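Side-chain contacts in putative enoyl-CoA hydratase/isomerase (Mycobacterium abscessus, PDB 4MI2), which probably isomerises the ring epoxide of phenylacetyl-CoA in phenylacetate degradation, as a member of the crotonase family: residues D33-M36 against K37-L41; V226-L229 against G230-L233; G208-T211 against A212-E216; S150-S153 against A154-P157. All coordinates share one frame; numbering follows the deposited sequence. Where two conformers were deposited one is given.

How the contacts relate
From the N terminus, contact 1 (33-41) comes first, at the start of helix 34-49, which links strands 18-23 and 55-60 of the larger sheet. Contact 4 (150-157) opens helix 152-160, contact 3 (208-216) helix 211-223 and contact 2 (226-233) helix 229-244. Each is local and closes no long loop, and none nests in or crosses another. Contacts 2 and 3 sit on successive helices, their centres about 22 Å apart, and both touch the second subunit. Contacts 2 and 4 meet across the subunit boundary, each packing on the other's counterpart in a neighbouring copy. Contact 1, its centre about 38 Å from that of contact 2, is touched by no other subunit.

Contact 1. Residues D33-M36 against K37-L41; sequences DRTM and KTELL
Lys37 folds its side chain back over the carbonyl of Asp33, the residue whose O also receives the Lys37 backbone N-H at 2.9 Å. CB starts beside this oxygen, and CG, set next to the backbone N (chi1 -72°), comes to 3.4 Å from Asp33 O. CD passes somewhat farther off; the bend at chi3 (-83°) then returns CE to 3.4 Å from Asp33 O, against the Asp33 carbonyl carbon as well. NZ continues beyond the turn to hydrogen bonds with Gln69 and Thr88, so the aliphatic chain covers a backbone carbonyl while its charge is used outside.

Asp33 is the N-cap: its OD1 accepts from Met36 N at 3.0 Å, closing the first turn with a side-chain bond. On another side of the helix, Arg34 O is gripped twice by Thr38, by N at 2.9 Å and by OG1 at 3.1 Å, from opposite faces of the carbonyl plane. Thr35 and Glu39 run side by side, with Thr35 CG2 lying 3.6 Å from Glu39 OE2, while Glu39 OE1 bonds to the backbone N of Val9.

This turn begins the helix of a beta-alpha-beta unit: Met36 and Leu40 face Leu23 and Ile21 of strand 18-23, and Lys37 and Leu41 rest on helix 87-102.

Contact 2. Residues V226-L229 against G230-L233; sequences VAPL and GDVL
Leu229 and Leu233, one turn apart, form the tight side of this helix start, in which Pro228 holds the N-cap position and helix 229-244 follows. Their side chains cross at an angle: Leu229 CG lies 3.8 Å from Leu233 CD1, and Leu229 CD1 comes equally near Leu233 CG. With CG anti to the backbone N (chi1 -179°), Leu229 sends CD1 along the helix toward Leu233, whose own CG sits over Leu229 O at 3.3 Å. That oxygen accepts the Leu233 N-H at 2.9 Å, so the backbone bond and the leucine pair lie together. Asp101 and Glu98 of the second subunit pack on Leu229 and Leu233 respectively.

Val232 fills a second close spot. Its N-H goes to Pro228 O in the carbonyl plane, a nearly straight bond of 3.0 Å. Its CG2, beside its own backbone N, approaches the oxygens of both Ala227 and Pro228 and meets Ala227 CB at 3.9 Å, joining the incoming loop to the first turn. Ala154 of the second subunit packs on Val232, and Arg158 of that subunit donates to Ala227 O; the helix start is thus part of the contact between subunits.

The Pro228 and Gly230 side is more open to solvent and looser. Here Asp231, CG beside its own backbone N, brings its carboxylate across the proline ring, a polar group beside aliphatic carbon and not a pair of interlocking apolar chains. The ring meets Asp231 through OD2, which stands 3.5 Å from Pro228 CG.

Contact 3. Residues G208-T211 against A212-E216; sequences GGPT and AAFSE
Pro210 O accepts the backbone N-H of Phe214 at 2.9 Å, a nearly straight-on approach to the carbonyl. The Phe214 ring leans back so that this same oxygen stands over one face, 3.6 Å above the plane and shifted toward the rim. The far end of the ring crosses the proline at a slant, bringing CZ to 3.7 Å from Pro210 CD, and CE1 to 3.9 Å from Gly209 CA. On the next flank Pro210 CB touches Ala213 CB at 3.9 Å.

One residue on, Thr211 O takes the Ser215 N-H at 2.9 Å. Ser215 is modelled in two conformers; in one of them OG, set beside its own backbone N (chi1 -60°), turns back along the helix and would give Thr211 O a second bond at 3.0 Å, which is doubtful for that reason. Thr211 OG1 is engaged outside the turn, by Arg54 NE, and the same arginine reaches Gly209 O through NH2, so one guanidinium group spans the loop and the first helical residue.

Neighbours cover this buried turn: Leu243 of helix 229-244 lies against Ala212 and Ala213, while Thr142 and Leu170 of the second subunit pack on Pro210 and Phe214. Pro210 is the centre of an inverse gamma turn, and the arrangement is that of such a turn running into the N terminus of helix 211-223, with Pro210 at the N-cap position, at a subunit interface.

Contact 4. Residues S150-S153 against A154-P157; sequences SALS and ASLP
Ala151 O receives two backbone N-H groups at the head of helix 152-160: Ser155 N at 2.8 Å, nearly straight (177°) and in the carbonyl plane, and Ala154 N at 2.9 Å, from above that plane. Ala151 itself has a positive phi (70°), as does Ser150 before it, and the chain enters the helix from this left-handed conformation.

The Ser155 side chain turns back over the same turn. Its OG, placed between the backbone N and the carbonyl carbon (chi1 62°), lies 3.4 Å from Leu152 CA and touches Leu152 CD1. It donates to a water at 2.7 Å, and that water in turn donates to Ser150 O, so a single solvent molecule bridges the approach to the helix and its first turn. Leu152 CD1 also reaches toward Leu156 CB, a looser apolar contact, on the flank covered by Leu124 and Phe169.

Pro157 has no N-H to give, and the helix kinks there. Its ring lies along the preceding carbonyls instead, CG at 3.5 Å from Ser153 O and CD near Leu152 O.

On the subunit side, Glu236 of the third subunit bonds to Ala151 N and Ser153 OG, Asn224 of that subunit also bonds to Ser153 OG, and its Leu221 packs on Pro157. The whole is an N-terminal helix turn, with Ala151 at the N-cap position, built into the subunit interface of this crotonase-family assembly.

Contact 1. Residues D33-M36 against K37-L41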
loop_
_atom_site.group_PDB
_atom_site.type_symbol
_atom_site.label_atom_id
_atom_site.label_comp_id
_atom_site.label_asym_id
_atom_site.label_seq_id
_atom_site.Cartn_x
_atom_site.Cartn_y
_atom_site.Cartn_z
ATOM N N ASP B 33 -17.145 27.722 -2.473
ATOM C CA ASP B 33 -18.497 28.112 -2.048
ATOM C C ASP B 33 -19.531 27.409 -2.949
ATOM O O ASP B 33 -19.150 26.642 -3.835
ATOM C CB ASP B 33 -18.649 29.639 -2.052
ATOM C CG ASP B 33 -18.529 30.266 -3.447
ATOM O OD1 ASP B 33 -18.251 29.556 -4.438
ATOM O OD2 ASP B 33 -18.734 31.491 -3.542
ATOM N N ARG B 34 -20.818 27.643 -2.721
ATOM C CA ARG B 34 -21.861 26.885 -3.427
ATOM C C ARG B 34 -21.757 27.008 -4.953
ATOM O O ARG B 34 -21.876 26.013 -5.664
ATOM C CB ARG B 34 -23.263 27.306 -2.951
ATOM C CG ARG B 34 -23.655 26.677 -1.625
ATOM C CD ARG B 34 -25.098 26.983 -1.264
ATOM N NE ARG B 34 -25.240 28.406 -0.971
ATOM C CZ ARG B 34 -24.991 28.971 0.212
ATOM N NH1 ARG B 34 -25.144 30.283 0.358
ATOM N NH2 ARG B 34 -24.595 28.240 1.249
ATOM N N THR B 35 -21.536 28.225 -5.439
ATOM C CA THR B 35 -21.378 28.497 -6.870
ATOM C C THR B 35 -20.213 27.715 -7.452
ATOM O O THR B 35 -20.334 27.092 -8.499
ATOM C CB THR B 35 -21.117 29.996 -7.120
ATOM O OG1 THR B 35 -22.211 30.751 -6.606
ATOM C CG2 THR B 35 -20.956 30.292 -8.603
ATOM N N MET B 36 -19.087 27.767 -6.760
ATOM C CA MET B 36 -17.893 27.054 -7.161
ATOM C C MET B 36 -18.109 25.532 -7.220
ATOM O O MET B 36 -17.654 24.867 -8.147
ATOM C CB MET B 36 -16.798 27.365 -6.165
ATOM C CG MET B 36 -15.421 27.002 -6.639
ATOM S SD MET B 36 -14.567 28.438 -7.296
ATOM C CE MET B 36 -12.924 27.737 -7.381
ATOM N N LYS B 37 -18.791 24.995 -6.213
ATOM C CA LYS B 37 -19.055 23.552 -6.112
ATOM C C LYS B 37 -20.012 23.057 -7.194
ATOM O O LYS B 37 -19.787 22.010 -7.802
ATOM C CB LYS B 37 -19.604 23.211 -4.725
ATOM C CG LYS B 37 -18.533 23.301 -3.641
ATOM C CD LYS B 37 -19.047 22.985 -2.247
ATOM C CE LYS B 37 -19.716 24.176 -1.590
ATOM N NZ LYS B 37 -19.730 24.023 -0.107
ATOM N N THR B 38 -21.074 23.821 -7.421
ATOM C CA THR B 38 -22.048 23.512 -8.464
ATOM C C THR B 38 -21.413 23.551 -9.859
ATOM O O THR B 38 -21.667 22.674 -10.679
ATOM C CB THR B 38 -23.247 24.484 -8.383
ATOM O OG1 THR B 38 -23.961 24.240 -7.162
ATOM C CG2 THR B 38 -24.195 24.293 -9.550
ATOM N N GLU B 39 -20.583 24.561 -10.120
ATOM C CA GLU B 39 -19.961 24.708 -11.431
ATOM C C GLU B 39 -18.863 23.655 -11.639
ATOM O O GLU B 39 -18.666 23.162 -12.752
ATOM C CB GLU B 39 -19.419 26.130 -11.627
ATOM C CG GLU B 39 -20.503 27.203 -11.764
ATOM C CD GLU B 39 -19.949 28.593 -12.073
ATOM O OE1 GLU B 39 -18.718 28.754 -12.231
ATOM O OE2 GLU B 39 -20.749 29.551 -12.165
ATOM N N LEU B 40 -18.166 23.295 -10.564
ATOM C CA LEU B 40 -17.154 22.239 -10.632
ATOM C C LEU B 40 -17.795 20.895 -11.003
ATOM O O LEU B 40 -17.272 20.183 -11.866
ATOM C CB LEU B 40 -16.381 22.126 -9.313
ATOM C CG LEU B 40 -15.271 21.070 -9.255
ATOM C CD1 LEU B 40 -14.290 21.248 -10.404
ATOM C CD2 LEU B 40 -14.544 21.127 -7.915
ATOM N N LEU B 41 -18.924 20.572 -10.363
ATOM C CA LEU B 41 -19.692 19.366 -10.684
ATOM C C LEU B 41 -20.105 19.313 -12.160
ATOM O O LEU B 41 -19.907 18.292 -12.821
ATOM C CB LEU B 41 -20.929 19.243 -9.795
ATOM C CG LEU B 41 -21.883 18.069 -10.083
ATOM C CD1 LEU B 41 -21.156 16.744 -9.892
ATOM C CD2 LEU B 41 -23.124 18.129 -9.193
#

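Contact 2. Residues V226-L229 against G230-L233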
loop_
_atom_site.group_PDB
_atom_site.type_symbol
_atom_site.label_atom_id
_atom_site.label_comp_id
_atom_site.label_asym_id
_atom_site.label_seq_id
_atom_site.Cartn_x
_atom_site.Cartn_y
_atom_site.Cartn_z
ATOM N N VAL B 226 -7.795 -5.175 -4.971
ATOM C CA VAL B 226 -7.827 -6.249 -3.968
ATOM C C VAL B 226 -8.534 -7.535 -4.425
ATOM O O VAL B 226 -8.922 -8.364 -3.608
ATOM C CB VAL B 226 -8.422 -5.748 -2.630
ATOM C CG1 VAL B 226 -7.526 -4.651 -2.061
ATOM C CG2 VAL B 226 -9.868 -5.273 -2.788
ATOM N N ALA B 227 -8.650 -7.729 -5.733
ATOM C CA ALA B 227 -9.391 -8.865 -6.276
ATOM C C ALA B 227 -8.602 -10.187 -6.200
ATOM O O ALA B 227 -7.371 -10.188 -6.280
ATOM C CB ALA B 227 -9.780 -8.572 -7.716
ATOM N N PRO B 228 -9.317 -11.317 -6.053
ATOM C CA PRO B 228 -8.693 -12.636 -6.227
ATOM C C PRO B 228 -8.037 -12.779 -7.605
ATOM O O PRO B 228 -8.523 -12.217 -8.585
ATOM C CB PRO B 228 -9.863 -13.619 -6.105
ATOM C CG PRO B 228 -10.985 -12.864 -5.466
ATOM C CD PRO B 228 -10.752 -11.402 -5.719
ATOM N N LEU B 229 -6.943 -13.534 -7.662
ATOM C CA LEU B 229 -6.167 -13.713 -8.884
ATOM C C LEU B 229 -7.010 -14.156 -10.085
ATOM O O LEU B 229 -6.797 -13.679 -11.189
ATOM C CB LEU B 229 -5.029 -14.716 -8.652
ATOM C CG LEU B 229 -4.108 -14.990 -9.855
ATOM C CD1 LEU B 229 -3.443 -13.701 -10.318
ATOM C CD2 LEU B 229 -3.064 -16.039 -9.498
ATOM N N GLY B 230 -7.946 -15.077 -9.878
ATOM C CA GLY B 230 -8.814 -15.551 -10.967
ATOM C C GLY B 230 -9.605 -14.424 -11.621
ATOM O O GLY B 230 -9.706 -14.351 -12.845
ATOM N N ASP B 231 -10.153 -13.531 -10.796
ATOM C CA ASP B 231 -10.891 -12.375 -11.290
ATOM C C ASP B 231 -9.961 -11.394 -12.001
ATOM O O ASP B 231 -10.292 -10.873 -13.076
ATOM C CB ASP B 231 -11.641 -11.693 -10.142
ATOM C CG ASP B 231 -12.719 -12.587 -9.534
ATOM O OD1 ASP B 231 -13.332 -13.391 -10.278
ATOM O OD2 ASP B 231 -12.963 -12.487 -8.311
ATOM N N VAL B 232 -8.788 -11.162 -11.419
ATOM C CA VAL B 232 -7.799 -10.306 -12.044
ATOM C C VAL B 232 -7.523 -10.795 -13.468
ATOM O O VAL B 232 -7.627 -10.032 -14.421
ATOM C CB VAL B 232 -6.478 -10.278 -11.243
ATOM C CG1 VAL B 232 -5.368 -9.594 -12.050
ATOM C CG2 VAL B 232 -6.678 -9.590 -9.902
ATOM N N LEU B 233 -7.184 -12.078 -13.590
ATOM C CA LEU B 233 -6.778 -12.667 -14.866
ATOM C C LEU B 233 -7.915 -12.675 -15.908
ATOM O O LEU B 233 -7.681 -12.361 -17.083
ATOM C CB LEU B 233 -6.228 -14.084 -14.646
ATOM C CG LEU B 233 -4.937 -14.186 -13.809
ATOM C CD1 LEU B 233 -4.605 -15.637 -13.518
ATOM C CD2 LEU B 233 -3.753 -13.493 -14.468
#

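Contact 3. Residues G208-T211 against A212-E216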
loop_
_atom_site.group_PDB
_atom_site.type_symbol
_atom_site.label_atom_id
_atom_site.label_comp_id
_atom_site.label_asym_id
_atom_site.label_seq_id
_atom_site.Cartn_x
_atom_site.Cartn_y
_atom_site.Cartn_z
ATOM N N GLY B 208 -3.253 12.460 -27.205
ATOM C CA GLY B 208 -2.861 11.915 -28.520
ATOM C C GLY B 208 -2.543 10.421 -28.473
ATOM O O GLY B 208 -2.154 9.829 -29.482
ATOM N N GLY B 209 -2.707 9.811 -27.300
ATOM C CA GLY B 209 -2.397 8.400 -27.104
ATOM C C GLY B 209 -3.572 7.456 -27.312
ATOM O O GLY B 209 -4.660 7.870 -27.714
ATOM N N PRO B 210 -3.356 6.169 -27.027
ATOM C CA PRO B 210 -4.390 5.156 -27.210
ATOM C C PRO B 210 -5.466 5.224 -26.128
ATOM O O PRO B 210 -5.460 4.454 -25.175
ATOM C CB PRO B 210 -3.602 3.843 -27.166
ATOM C CG PRO B 210 -2.375 4.157 -26.365
ATOM C CD PRO B 210 -2.051 5.587 -26.659
ATOM N N THR B 211 -6.395 6.154 -26.306
ATOM C CA THR B 211 -7.374 6.505 -25.286
ATOM C C THR B 211 -8.185 5.305 -24.786
ATOM O O THR B 211 -8.483 5.226 -23.587
ATOM C CB THR B 211 -8.317 7.599 -25.821
ATOM O OG1 THR B 211 -7.532 8.704 -26.288
ATOM C CG2 THR B 211 -9.309 8.089 -24.729
ATOM N N ALA B 212 -8.539 4.378 -25.683
ATOM C CA ALA B 212 -9.300 3.192 -25.284
ATOM C C ALA B 212 -8.467 2.283 -24.391
ATOM O O ALA B 212 -8.967 1.730 -23.417
ATOM C CB ALA B 212 -9.803 2.423 -26.487
ATOM N N ALA B 213 -7.194 2.135 -24.732
ATOM C CA ALA B 213 -6.270 1.391 -23.907
ATOM C C ALA B 213 -6.090 2.063 -22.544
ATOM O O ALA B 213 -6.104 1.400 -21.520
ATOM C CB ALA B 213 -4.933 1.247 -24.619
ATOM N N PHE B 214 -5.958 3.382 -22.532
ATOM C CA PHE B 214 -5.802 4.108 -21.275
ATOM C C PHE B 214 -7.012 3.913 -20.364
ATOM O O PHE B 214 -6.865 3.680 -19.158
ATOM C CB PHE B 214 -5.564 5.606 -21.529
ATOM C CG PHE B 214 -4.205 5.932 -22.102
ATOM C CD1 PHE B 214 -4.019 7.105 -22.824
ATOM C CD2 PHE B 214 -3.099 5.096 -21.895
ATOM C CE1 PHE B 214 -2.778 7.441 -23.342
ATOM C CE2 PHE B 214 -1.850 5.429 -22.419
ATOM C CZ PHE B 214 -1.693 6.601 -23.146
ATOM N N SER B 215 -8.197 4.011 -20.953
ATOM C CA SER B 215 -9.431 3.819 -20.207
ATOM C C SER B 215 -9.537 2.403 -19.634
ATOM O O SER B 215 -9.887 2.236 -18.455
ATOM C CB SER B 215 -10.642 4.153 -21.085
ATOM O OG SER B 215 -10.578 5.506 -21.504
ATOM N N GLU B 216 -9.214 1.396 -20.439
ATOM C CA GLU B 216 -9.229 -0.000 -19.982
ATOM C C GLU B 216 -8.242 -0.242 -18.833
ATOM O O GLU B 216 -8.603 -0.828 -17.820
ATOM C CB GLU B 216 -8.906 -0.957 -21.143
ATOM C CG GLU B 216 -9.991 -1.028 -22.209
ATOM C CD GLU B 216 -11.109 -1.997 -21.882
ATOM O OE1 GLU B 216 -11.117 -2.585 -20.774
ATOM O OE2 GLU B 216 -11.991 -2.189 -22.744
#

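Contact 4. Residues S150-S153 against A154-P157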
loop_
_atom_site.group_PDB
_atom_site.type_symbol
_atom_site.label_atom_id
_atom_site.label_comp_id
_atom_site.label_asym_id
_atom_site.label_seq_id
_atom_site.Cartn_x
_atom_site.Cartn_y
_atom_site.Cartn_z
ATOM N N SER B 150 -14.428 14.342 1.046
ATOM C CA SER B 150 -13.856 14.357 -0.298
ATOM C C SER B 150 -12.984 13.131 -0.589
ATOM O O SER B 150 -12.021 13.221 -1.353
ATOM C CB SER B 150 -13.067 15.655 -0.524
ATOM O OG SER B 150 -13.872 16.771 -0.234
ATOM N N ALA B 151 -13.349 11.999 0.021
ATOM C CA ALA B 151 -12.705 10.694 -0.179
ATOM C C ALA B 151 -11.290 10.577 0.401
ATOM O O ALA B 151 -10.598 9.562 0.200
ATOM C CB ALA B 151 -12.702 10.315 -1.649
ATOM N N LEU B 152 -10.888 11.588 1.163
ATOM C CA LEU B 152 -9.520 11.700 1.658
ATOM C C LEU B 152 -9.160 10.616 2.671
ATOM O O LEU B 152 -7.992 10.240 2.773
ATOM C CB LEU B 152 -9.315 13.090 2.253
ATOM C CG LEU B 152 -7.998 13.827 2.075
ATOM C CD1 LEU B 152 -7.410 13.726 0.672
ATOM C CD2 LEU B 152 -8.233 15.280 2.453
ATOM N N SER B 153 -10.159 10.078 3.379
ATOM C CA SER B 153 -9.941 8.954 4.301
ATOM C C SER B 153 -9.585 7.657 3.582
ATOM O O SER B 153 -9.166 6.684 4.223
ATOM C CB SER B 153 -11.155 8.724 5.225
ATOM O OG SER B 153 -12.296 8.260 4.520
ATOM N N ALA B 154 -9.774 7.642 2.264
ATOM C CA ALA B 154 -9.346 6.541 1.417
ATOM C C ALA B 154 -8.137 6.933 0.553
ATOM O O ALA B 154 -7.117 6.243 0.543
ATOM C CB ALA B 154 -10.500 6.096 0.533
ATOM N N SER B 155 -8.266 8.035 -0.175
ATOM C CA SER B 155 -7.266 8.432 -1.154
ATOM C C SER B 155 -5.909 8.769 -0.525
ATOM O O SER B 155 -4.876 8.427 -1.082
ATOM C CB SER B 155 -7.769 9.609 -1.996
ATOM O OG SER B 155 -8.014 10.748 -1.186
ATOM N N LEU B 156 -5.895 9.400 0.644
ATOM C CA LEU B 156 -4.619 9.760 1.238
ATOM C C LEU B 156 -3.801 8.520 1.650
ATOM O O LEU B 156 -2.646 8.406 1.258
ATOM C CB LEU B 156 -4.777 10.763 2.391
ATOM C CG LEU B 156 -3.462 11.324 2.970
ATOM C CD1 LEU B 156 -2.672 12.121 1.930
ATOM C CD2 LEU B 156 -3.745 12.192 4.183
ATOM N N PRO B 157 -4.382 7.594 2.434
ATOM C CA PRO B 157 -3.536 6.439 2.778
ATOM C C PRO B 157 -3.182 5.549 1.587
ATOM O O PRO B 157 -2.110 4.933 1.583
ATOM C CB PRO B 157 -4.375 5.659 3.806
ATOM C CG PRO B 157 -5.749 6.212 3.702
ATOM C CD PRO B 157 -5.607 7.627 3.244
HETATM O O HOH W 1 -9.718 12.189 -2.730
#